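Local coordinates for minor capsid protein (Cafeteriavirus-dependent mavirus, PDB 6G42) that forms the pentameric penton of the virophage capsid, a minor capsid protein built on a single jelly-roll that probably occupies the capsid vertices, at residues E13-N18 and V32-F37; K19-P24 and L289-Q294; L63-P68 and Y104-V109; V91-F96 and G110-E115. All blocks are in the same frame, centred on the assembly; numbering follows the deposited sequence.

Contact 1: residues E13-N18 and V32-F37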
# COMPACT_ATOMS: atom_id res chain seq x y z
N GLU C 13 16.10 21.64 13.40
CA GLU C 13 16.11 21.80 14.85
C GLU C 13 15.85 20.46 15.55
O GLU C 13 15.16 19.60 15.02
CB GLU C 13 15.08 22.86 15.26
CG GLU C 13 15.36 23.54 16.59
CD GLU C 13 16.62 24.40 16.63
OE1 GLU C 13 16.93 25.09 15.63
OE2 GLU C 13 17.31 24.40 17.68
N THR C 14 16.44 20.30 16.74
CA THR C 14 16.32 19.08 17.55
C THR C 14 16.16 19.38 19.04
O THR C 14 16.58 20.42 19.53
CB THR C 14 17.54 18.14 17.38
OG1 THR C 14 18.75 18.88 17.62
CG2 THR C 14 17.59 17.55 15.99
N ILE C 15 15.52 18.44 19.75
CA ILE C 15 15.42 18.48 21.20
C ILE C 15 15.89 17.12 21.71
O ILE C 15 15.27 16.11 21.40
CB ILE C 15 13.98 18.71 21.71
CG1 ILE C 15 13.33 19.92 21.04
CG2 ILE C 15 13.96 18.91 23.23
CD1 ILE C 15 11.83 19.97 21.25
N LYS C 16 16.99 17.12 22.45
CA LYS C 16 17.38 15.99 23.29
C LYS C 16 16.73 16.18 24.67
O LYS C 16 16.41 17.31 25.06
CB LYS C 16 18.90 15.89 23.39
CG LYS C 16 19.42 14.59 24.00
CD LYS C 16 20.73 14.13 23.36
CE LYS C 16 21.26 12.84 23.97
NZ LYS C 16 20.68 11.63 23.33
N SER C 17 16.52 15.09 25.38
CA SER C 17 15.97 15.14 26.74
C SER C 17 16.77 14.27 27.70
O SER C 17 17.70 13.57 27.30
CB SER C 17 14.50 14.69 26.73
OG SER C 17 13.87 15.02 27.95
N ASN C 18 16.41 14.35 28.98
CA ASN C 18 17.03 13.54 30.03
C ASN C 18 16.11 13.45 31.25
O ASN C 18 15.05 14.06 31.27
CB ASN C 18 18.42 14.10 30.40
CG ASN C 18 18.38 15.57 30.81
OD1 ASN C 18 17.68 15.95 31.75
ND2 ASN C 18 19.15 16.41 30.11
N VAL C 32 6.95 20.08 24.95
CA VAL C 32 7.88 20.04 23.82
C VAL C 32 7.90 21.43 23.21
O VAL C 32 6.91 21.87 22.62
CB VAL C 32 7.46 19.00 22.76
CG1 VAL C 32 8.29 19.14 21.50
CG2 VAL C 32 7.61 17.59 23.32
N SER C 33 9.03 22.12 23.34
CA SER C 33 9.17 23.49 22.88
C SER C 33 10.60 23.79 22.48
O SER C 33 11.54 23.21 23.02
CB SER C 33 8.72 24.43 23.99
OG SER C 33 8.56 25.75 23.49
N VAL C 34 10.77 24.68 21.51
CA VAL C 34 12.09 25.09 21.04
C VAL C 34 12.13 26.58 20.74
O VAL C 34 11.23 27.10 20.08
CB VAL C 34 12.52 24.40 19.72
CG1 VAL C 34 14.02 24.55 19.53
CG2 VAL C 34 12.17 22.93 19.73
N ASP C 35 13.19 27.23 21.20
CA ASP C 35 13.52 28.59 20.80
C ASP C 35 14.58 28.53 19.71
O ASP C 35 15.73 28.17 19.97
CB ASP C 35 14.03 29.41 21.99
CG ASP C 35 12.95 29.66 23.04
OD1 ASP C 35 11.79 29.94 22.67
OD2 ASP C 35 13.29 29.59 24.24
N ILE C 36 14.17 28.87 18.49
CA ILE C 36 15.11 29.10 17.39
C ILE C 36 15.65 30.51 17.58
O ILE C 36 14.88 31.46 17.60
CB ILE C 36 14.45 28.98 16.00
CG1 ILE C 36 14.13 27.51 15.66
CG2 ILE C 36 15.33 29.58 14.90
CD1 ILE C 36 12.82 27.01 16.22
N PHE C 37 16.97 30.64 17.71
CA PHE C 37 17.63 31.92 17.94
C PHE C 37 18.93 31.94 17.14
O PHE C 37 19.75 31.04 17.26
CB PHE C 37 17.88 32.09 19.45
CG PHE C 37 18.39 33.46 19.89
CD1 PHE C 37 18.29 34.61 19.09
CD2 PHE C 37 18.94 33.59 21.16
CE1 PHE C 37 18.77 35.83 19.54
CE2 PHE C 37 19.41 34.82 21.62
CZ PHE C 37 19.32 35.94 20.81
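Ile15 and Val34 meet at the middle of this contact. The CD1 methyl of Ile15 lies 3.3 Å from Val34 CG2, and it also comes within 3.6 Å of Val32 CG1, so one methyl serves two valines. With CG1 of Ile15 set beside the backbone N (chi1 -51°), the long branch drops toward residues 32-34. The other branch of Val34 is taken by Glu13, whose CG packs 3.4 Å from Val34 CG1. Glu13 bends at chi2 (66°) and lays its carboxylate past Ile36, with OE1 3.7 Å from Ile36 CG1, the two side chains running in opposite senses. No hydrogen bond joins the segments, as expected of strands from two different sheets. Strand 8-15 edges the B-I-D-G sheet of the jelly-roll and strand 33-37 belongs to the facing C-H-E-F sheet. Their short axes pass 8.0 Å apart at 140°, with Ile15, Val32, Val34 and the Glu13 chain between them. Each strand is held from its own side: Glu13 and Ile15 bond through their backbones to Leu299 and Ile297, and Val34 bonds to Leu275. Beyond the apolar patch, Asp35 and Ser33 both bind Asn274 ND2, while Glu13 also packs on Pro219 of the second subunit. Past the strand, Asn18 N-caps the next helix, its OD1 accepting from Leu21 N.

Contact 2: residues K19-P24 and L289-Q294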
# COMPACT_ATOMS: atom_id res chain seq x y z
N LYS C 19 16.53 12.68 32.26
CA LYS C 19 15.76 12.50 33.50
C LYS C 19 15.61 13.77 34.35
O LYS C 19 14.60 13.95 35.03
CB LYS C 19 16.37 11.38 34.34
CG LYS C 19 15.48 10.92 35.49
CD LYS C 19 15.95 9.60 36.07
CE LYS C 19 15.27 9.32 37.40
NZ LYS C 19 15.78 8.08 38.04
N GLN C 20 16.62 14.64 34.33
CA GLN C 20 16.58 15.91 35.08
C GLN C 20 15.61 16.93 34.48
O GLN C 20 14.92 17.64 35.21
CB GLN C 20 17.98 16.53 35.17
CG GLN C 20 18.87 15.84 36.19
CD GLN C 20 20.30 16.36 36.18
OE1 GLN C 20 20.91 16.51 35.12
NE2 GLN C 20 20.85 16.62 37.37
N LEU C 21 15.57 16.99 33.15
CA LEU C 21 14.71 17.92 32.42
C LEU C 21 13.23 17.49 32.45
O LEU C 21 12.34 18.30 32.74
CB LEU C 21 15.20 18.02 30.96
CG LEU C 21 14.72 19.19 30.08
CD1 LEU C 21 15.38 20.49 30.49
CD2 LEU C 21 14.97 18.91 28.60
N ALA C 22 12.98 16.21 32.17
CA ALA C 22 11.62 15.67 32.02
C ALA C 22 11.03 15.03 33.28
O ALA C 22 9.81 14.93 33.41
CB ALA C 22 11.60 14.65 30.88
N GLY C 23 11.90 14.59 34.19
CA GLY C 23 11.47 13.88 35.40
C GLY C 23 11.24 12.41 35.10
O GLY C 23 11.11 12.03 33.93
N PRO C 24 11.16 11.56 36.15
CA PRO C 24 10.99 10.11 35.96
C PRO C 24 9.67 9.79 35.27
O PRO C 24 8.64 10.29 35.68
CB PRO C 24 11.00 9.56 37.39
CG PRO C 24 10.64 10.71 38.26
CD PRO C 24 11.16 11.93 37.58
N LEU C 289 2.06 18.40 24.10
CA LEU C 289 2.89 17.20 23.98
C LEU C 289 4.05 17.32 24.98
O LEU C 289 4.77 18.33 24.98
CB LEU C 289 3.43 17.06 22.56
CG LEU C 289 4.35 15.85 22.28
CD1 LEU C 289 3.59 14.54 22.45
CD2 LEU C 289 4.95 15.96 20.88
N THR C 290 4.25 16.29 25.80
CA THR C 290 5.25 16.35 26.88
C THR C 290 6.43 15.41 26.64
O THR C 290 6.29 14.40 25.96
CB THR C 290 4.62 16.08 28.26
OG1 THR C 290 4.09 14.75 28.31
CG2 THR C 290 3.50 17.07 28.56
N LEU C 291 7.58 15.76 27.21
CA LEU C 291 8.81 14.98 27.08
C LEU C 291 8.88 13.78 28.04
O LEU C 291 8.36 13.83 29.16
CB LEU C 291 10.04 15.87 27.34
CG LEU C 291 10.29 17.02 26.36
CD1 LEU C 291 11.29 18.01 26.92
CD2 LEU C 291 10.77 16.48 25.03
N LEU C 292 9.50 12.71 27.56
CA LEU C 292 10.03 11.64 28.40
C LEU C 292 11.54 11.89 28.54
O LEU C 292 12.10 12.72 27.82
CB LEU C 292 9.78 10.27 27.78
CG LEU C 292 8.32 9.92 27.47
CD1 LEU C 292 8.23 8.60 26.72
CD2 LEU C 292 7.50 9.87 28.74
N PRO C 293 12.21 11.18 29.47
CA PRO C 293 13.68 11.26 29.51
C PRO C 293 14.37 10.80 28.21
O PRO C 293 15.45 11.31 27.88
CB PRO C 293 14.04 10.33 30.67
CG PRO C 293 12.85 10.36 31.55
CD PRO C 293 11.68 10.45 30.63
N GLN C 294 13.73 9.88 27.48
CA GLN C 294 14.29 9.24 26.29
C GLN C 294 13.85 9.90 24.97
O GLN C 294 14.24 9.45 23.90
CB GLN C 294 13.89 7.76 26.27
CG GLN C 294 14.16 7.01 27.58
CD GLN C 294 13.05 7.13 28.62
OE1 GLN C 294 12.17 7.98 28.51
NE2 GLN C 294 13.09 6.28 29.64
O HOH W 1 8.30 16.04 31.38
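Ala22 points its methyl at the backbone of Leu291 to Pro293, where helix 19-22, in the connection between strands B and C of the jelly-roll, rests on the loop leading into the last strand, I. Its CB sits 3.6 Å from Leu292 C and touches both the flank of Leu291 and the Pro293 ring. The Pro293 ring bridges two places: CB approaches Lys19 N at 3.8 Å, and CG comes 3.4 Å from Gly23 O, so the ring spans from Lys19, first in the helix, to Gly23 just past its end. Leu21 reaches in from the side. With its CG set opposite the backbone N (chi1 -164°), its CD2 meets Leu291 CD1 at 4.1 Å, the two leucine side chains crossing at a slant. Gly23 closes the helix by donating from N to Lys19 O, then leaves it with a positive phi of 82°. Both segments also face a neighbouring copy: Lys19 NZ makes a salt bridge to Glu177 of the second subunit, and Gln294 NE2 bonds to Asp160 and Asp161 of that chain. The polar link between the segments is a water that donates to Ala22 O at 2.8 Å and to Leu291 O at 3.1 Å.

Contact 3: residues L63-P68 and Y104-V109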
# COMPACT_ATOMS: atom_id res chain seq x y z
N LEU C 63 1.36 8.63 24.51
CA LEU C 63 0.05 9.19 24.18
C LEU C 63 -1.06 8.39 24.85
O LEU C 63 -0.96 7.17 24.97
CB LEU C 63 -0.16 9.22 22.67
CG LEU C 63 0.72 10.16 21.84
CD1 LEU C 63 0.48 9.92 20.36
CD2 LEU C 63 0.48 11.63 22.18
N PRO C 64 -2.14 9.07 25.29
CA PRO C 64 -3.27 8.35 25.86
C PRO C 64 -4.11 7.63 24.82
O PRO C 64 -4.21 8.09 23.67
CB PRO C 64 -4.08 9.44 26.56
CG PRO C 64 -3.73 10.70 25.84
CD PRO C 64 -2.30 10.53 25.43
N LEU C 65 -4.71 6.52 25.23
CA LEU C 65 -5.55 5.69 24.37
C LEU C 65 -7.06 5.91 24.58
O LEU C 65 -7.85 5.61 23.68
CB LEU C 65 -5.21 4.22 24.59
CG LEU C 65 -3.74 3.79 24.50
CD1 LEU C 65 -3.65 2.28 24.40
CD2 LEU C 65 -3.02 4.42 23.33
N PHE C 66 -7.46 6.41 25.75
CA PHE C 66 -8.88 6.55 26.11
C PHE C 66 -9.06 7.72 27.09
O PHE C 66 -8.14 8.05 27.84
CB PHE C 66 -9.40 5.24 26.72
CG PHE C 66 -10.89 5.19 26.89
CD1 PHE C 66 -11.72 5.03 25.79
CD2 PHE C 66 -11.48 5.29 28.15
CE1 PHE C 66 -13.11 4.97 25.93
CE2 PHE C 66 -12.86 5.23 28.30
CZ PHE C 66 -13.68 5.07 27.19
N LYS C 67 -10.25 8.33 27.06
CA LYS C 67 -10.57 9.50 27.90
C LYS C 67 -12.02 9.39 28.37
O LYS C 67 -12.92 9.91 27.70
CB LYS C 67 -10.37 10.78 27.09
CG LYS C 67 -10.59 12.07 27.87
CD LYS C 67 -10.54 13.26 26.93
CE LYS C 67 -10.42 14.57 27.68
NZ LYS C 67 -10.09 15.67 26.74
N PRO C 68 -12.26 8.74 29.53
CA PRO C 68 -13.62 8.42 30.03
C PRO C 68 -14.63 9.57 30.15
O PRO C 68 -15.84 9.31 30.08
CB PRO C 68 -13.35 7.85 31.42
CG PRO C 68 -12.01 7.24 31.30
CD PRO C 68 -11.23 8.16 30.42
N TYR C 104 -4.36 4.49 29.40
CA TYR C 104 -3.24 4.21 28.49
C TYR C 104 -3.15 2.76 27.97
O TYR C 104 -2.14 2.37 27.39
CB TYR C 104 -1.93 4.62 29.18
CG TYR C 104 -1.82 6.12 29.40
CD1 TYR C 104 -2.43 6.74 30.49
CD2 TYR C 104 -1.13 6.92 28.49
CE1 TYR C 104 -2.34 8.12 30.67
CE2 TYR C 104 -1.04 8.29 28.66
CZ TYR C 104 -1.64 8.89 29.75
OH TYR C 104 -1.54 10.25 29.92
N ASP C 105 -4.23 1.99 28.13
CA ASP C 105 -4.23 0.57 27.78
C ASP C 105 -5.67 0.11 27.55
O ASP C 105 -6.52 0.26 28.43
CB ASP C 105 -3.57 -0.24 28.90
CG ASP C 105 -3.23 -1.66 28.49
OD1 ASP C 105 -4.04 -2.32 27.79
OD2 ASP C 105 -2.15 -2.14 28.89
N TYR C 106 -5.95 -0.47 26.38
CA TYR C 106 -7.30 -0.96 26.06
C TYR C 106 -7.71 -2.21 26.83
O TYR C 106 -8.89 -2.54 26.86
CB TYR C 106 -7.48 -1.17 24.54
CG TYR C 106 -7.49 0.14 23.77
CD1 TYR C 106 -8.46 1.12 24.02
CD2 TYR C 106 -6.52 0.41 22.81
CE1 TYR C 106 -8.46 2.32 23.33
CE2 TYR C 106 -6.53 1.61 22.12
CZ TYR C 106 -7.50 2.56 22.38
OH TYR C 106 -7.49 3.75 21.70
N VAL C 107 -6.74 -2.89 27.45
CA VAL C 107 -7.03 -3.99 28.39
C VAL C 107 -7.80 -3.42 29.58
O VAL C 107 -8.83 -3.99 29.97
CB VAL C 107 -5.75 -4.72 28.87
CG1 VAL C 107 -6.09 -5.79 29.90
CG2 VAL C 107 -5.01 -5.36 27.70
N ASP C 108 -7.30 -2.31 30.14
CA ASP C 108 -7.94 -1.63 31.27
C ASP C 108 -9.34 -1.12 30.95
O ASP C 108 -10.22 -1.11 31.83
CB ASP C 108 -7.08 -0.45 31.77
CG ASP C 108 -5.77 -0.89 32.40
OD1 ASP C 108 -5.72 -1.97 33.04
OD2 ASP C 108 -4.79 -0.14 32.28
N VAL C 109 -9.55 -0.67 29.72
CA VAL C 109 -10.88 -0.26 29.26
C VAL C 109 -11.83 -1.47 29.28
O VAL C 109 -12.98 -1.35 29.68
CB VAL C 109 -10.83 0.42 27.86
CG1 VAL C 109 -12.22 0.66 27.29
CG2 VAL C 109 -10.08 1.74 27.95
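The hydroxyl of Tyr106, in the first turn of helix 106-120, donates to Leu65 O in the loop leaving strand 49-62, a short (2.7 Å) but weak hydrogen bond. Leu65 then turns its CB onto a face of the same ring, 4.0 Å from the Tyr106 centroid and toward the rim, a CH-pi contact. The tip of Leu65 goes on to Tyr104 O, with CD1 at 3.4 Å. Tyr104 itself starts out from the backbone away from the loop, but at chi1 -67° its ring swings back alongside Pro64, whose CB lies over one face, 4.3 Å from the centroid. Farther on, Val109 CG2 packs against Phe66 CG at 3.7 Å, the two side chains meeting nearly at right angles. A classic beta bulge, in which Leu65 and Phe66 both face Met103, lets these consecutive residues turn their side chains toward the helix. The helix start is fixed by Asp105, the N-cap, whose OD1 accepts from Val107 N at 2.8 Å and from Asn245 ND2. This is where the chain passes from the jelly-roll into the large insertion between its strands D and E. Buried packing on both tyrosine rings thus holds the helix start to the loop, the weak Tyr106 bond only adding to it.

Contact 4: residues V91-F96 and G110-E115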
# COMPACT_ATOMS: atom_id res chain seq x y z
N VAL C 91 -20.77 2.50 33.71
CA VAL C 91 -19.38 2.04 33.79
C VAL C 91 -18.55 3.14 34.47
O VAL C 91 -18.54 4.28 34.02
CB VAL C 91 -18.80 1.68 32.40
CG1 VAL C 91 -17.36 1.18 32.51
CG2 VAL C 91 -19.66 0.62 31.72
N ASP C 92 -17.87 2.76 35.55
CA ASP C 92 -17.06 3.69 36.34
C ASP C 92 -15.59 3.48 36.01
O ASP C 92 -15.04 2.40 36.24
CB ASP C 92 -17.32 3.46 37.84
CG ASP C 92 -16.83 4.62 38.72
OD1 ASP C 92 -16.09 5.51 38.24
OD2 ASP C 92 -17.18 4.64 39.92
N PHE C 93 -14.95 4.52 35.46
CA PHE C 93 -13.53 4.49 35.12
C PHE C 93 -12.62 5.18 36.16
O PHE C 93 -11.39 5.18 36.01
CB PHE C 93 -13.32 5.13 33.74
CG PHE C 93 -13.93 4.34 32.60
CD1 PHE C 93 -13.24 3.27 32.04
CD2 PHE C 93 -15.18 4.67 32.10
CE1 PHE C 93 -13.80 2.54 30.99
CE2 PHE C 93 -15.74 3.95 31.06
CZ PHE C 93 -15.05 2.88 30.50
N SER C 94 -13.21 5.72 37.23
CA SER C 94 -12.48 6.52 38.23
C SER C 94 -11.26 5.83 38.85
O SER C 94 -10.26 6.50 39.13
CB SER C 94 -13.44 6.96 39.35
OG SER C 94 -14.13 5.86 39.91
N THR C 95 -11.34 4.51 39.03
CA THR C 95 -10.24 3.71 39.60
C THR C 95 -9.11 3.37 38.63
O THR C 95 -8.10 2.79 39.05
CB THR C 95 -10.76 2.38 40.18
OG1 THR C 95 -11.36 1.60 39.14
CG2 THR C 95 -11.77 2.63 41.29
N PHE C 96 -9.27 3.69 37.34
CA PHE C 96 -8.27 3.38 36.29
C PHE C 96 -7.55 4.59 35.69
O PHE C 96 -6.59 4.42 34.93
CB PHE C 96 -8.95 2.61 35.16
CG PHE C 96 -9.56 1.30 35.58
CD1 PHE C 96 -10.86 1.24 36.05
CD2 PHE C 96 -8.82 0.12 35.51
CE1 PHE C 96 -11.43 0.03 36.44
CE2 PHE C 96 -9.38 -1.09 35.90
CZ PHE C 96 -10.69 -1.13 36.36
N GLY C 110 -11.31 -2.62 28.87
CA GLY C 110 -12.04 -3.89 28.93
C GLY C 110 -12.34 -4.35 30.34
O GLY C 110 -13.48 -4.73 30.64
N THR C 111 -11.33 -4.32 31.21
CA THR C 111 -11.47 -4.67 32.63
C THR C 111 -12.57 -3.83 33.31
O THR C 111 -13.43 -4.37 33.99
CB THR C 111 -10.13 -4.50 33.38
OG1 THR C 111 -9.13 -5.32 32.77
CG2 THR C 111 -10.25 -4.90 34.86
N ALA C 112 -12.54 -2.51 33.10
CA ALA C 112 -13.53 -1.59 33.67
C ALA C 112 -14.97 -1.95 33.30
O ALA C 112 -15.86 -1.94 34.15
CB ALA C 112 -13.22 -0.16 33.26
N ILE C 113 -15.18 -2.27 32.03
CA ILE C 113 -16.50 -2.72 31.55
C ILE C 113 -16.87 -4.06 32.19
O ILE C 113 -18.04 -4.31 32.49
CB ILE C 113 -16.53 -2.79 30.00
CG1 ILE C 113 -16.46 -1.37 29.41
CG2 ILE C 113 -17.79 -3.50 29.49
CD1 ILE C 113 -16.07 -1.31 27.94
N ASN C 114 -15.86 -4.91 32.40
CA ASN C 114 -16.05 -6.24 33.00
C ASN C 114 -16.49 -6.19 34.46
O ASN C 114 -17.42 -6.90 34.85
CB ASN C 114 -14.77 -7.07 32.88
CG ASN C 114 -15.01 -8.56 33.05
OD1 ASN C 114 -16.05 -9.08 32.64
ND2 ASN C 114 -14.05 -9.25 33.65
N GLU C 115 -15.81 -5.37 35.26
CA GLU C 115 -16.13 -5.22 36.69
C GLU C 115 -17.51 -4.60 36.94
O GLU C 115 -18.19 -4.95 37.91
CB GLU C 115 -15.05 -4.40 37.40
CG GLU C 115 -13.70 -5.11 37.52
CD GLU C 115 -12.60 -4.25 38.12
OE1 GLU C 115 -12.82 -3.04 38.35
OE2 GLU C 115 -11.50 -4.78 38.35
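The methyl of Ala112 is the bump here, and the hollow is the gap between two phenylalanine rings. Its CB lies 3.6 Å from Phe93 CE1 and 3.7 Å from Phe96 CE1, making an off-centre CH-pi contact with the second ring. Phe96 thrusts its ring onto the helix surface, where its far edge settles among side chains one turn apart: Thr111 CG2 stands 4.0 Å from CE2, and Glu115 OE1 meets CZ at 3.5 Å close to the ring plane, where the ring hydrogens would suit a carboxylate oxygen. With chi1 at -69° and an extended chain beyond CG, Glu115 lays this oxygen beside the ring. Next to Phe93, Val91 sets its CG1 methyl against the helix backbone and 4.1 Å from Ile113 CG1. The loop bringing both rings round is pinned by an Asx turn: Asp92 OD1 accepts from Ser94 N at 3.1 Å and from Ser94 OG, both from the same face of its carboxylate. Phe93 also meets Phe66, their planes about 50° apart. Helix 106-120 is thus packed between this loop, which follows strand 84-90, and strand 132-136, where Ile113 touches Phe133 and Asn114 OD1 takes the Phe133 amide.

Overall arrangement
Contacts 1 and 2 lie on the same side of the chain's centre, their own centres about 12 Å apart, and are joined by probable hydrogen bonds from Val32 N to Leu289 O and from Ser17 OG to Leu292 O. Both are partly buried, aliphatic contacts bordering the second subunit, contact 1 by packing and contact 2 also by the Lys19 salt bridge. Contact 3, the buried one, lies nearest the chain centre and is rich in aromatic rings; Leu63 touches Leu289 of contact 2. Contact 4 carries on along helix 106-120 from contact 3, with centres about 11 Å apart, but is only partly buried, with Asp92 and Glu115 exposed, and meets no other chain. Contacts 1 and 4 fall on opposite sides of the chain's centre.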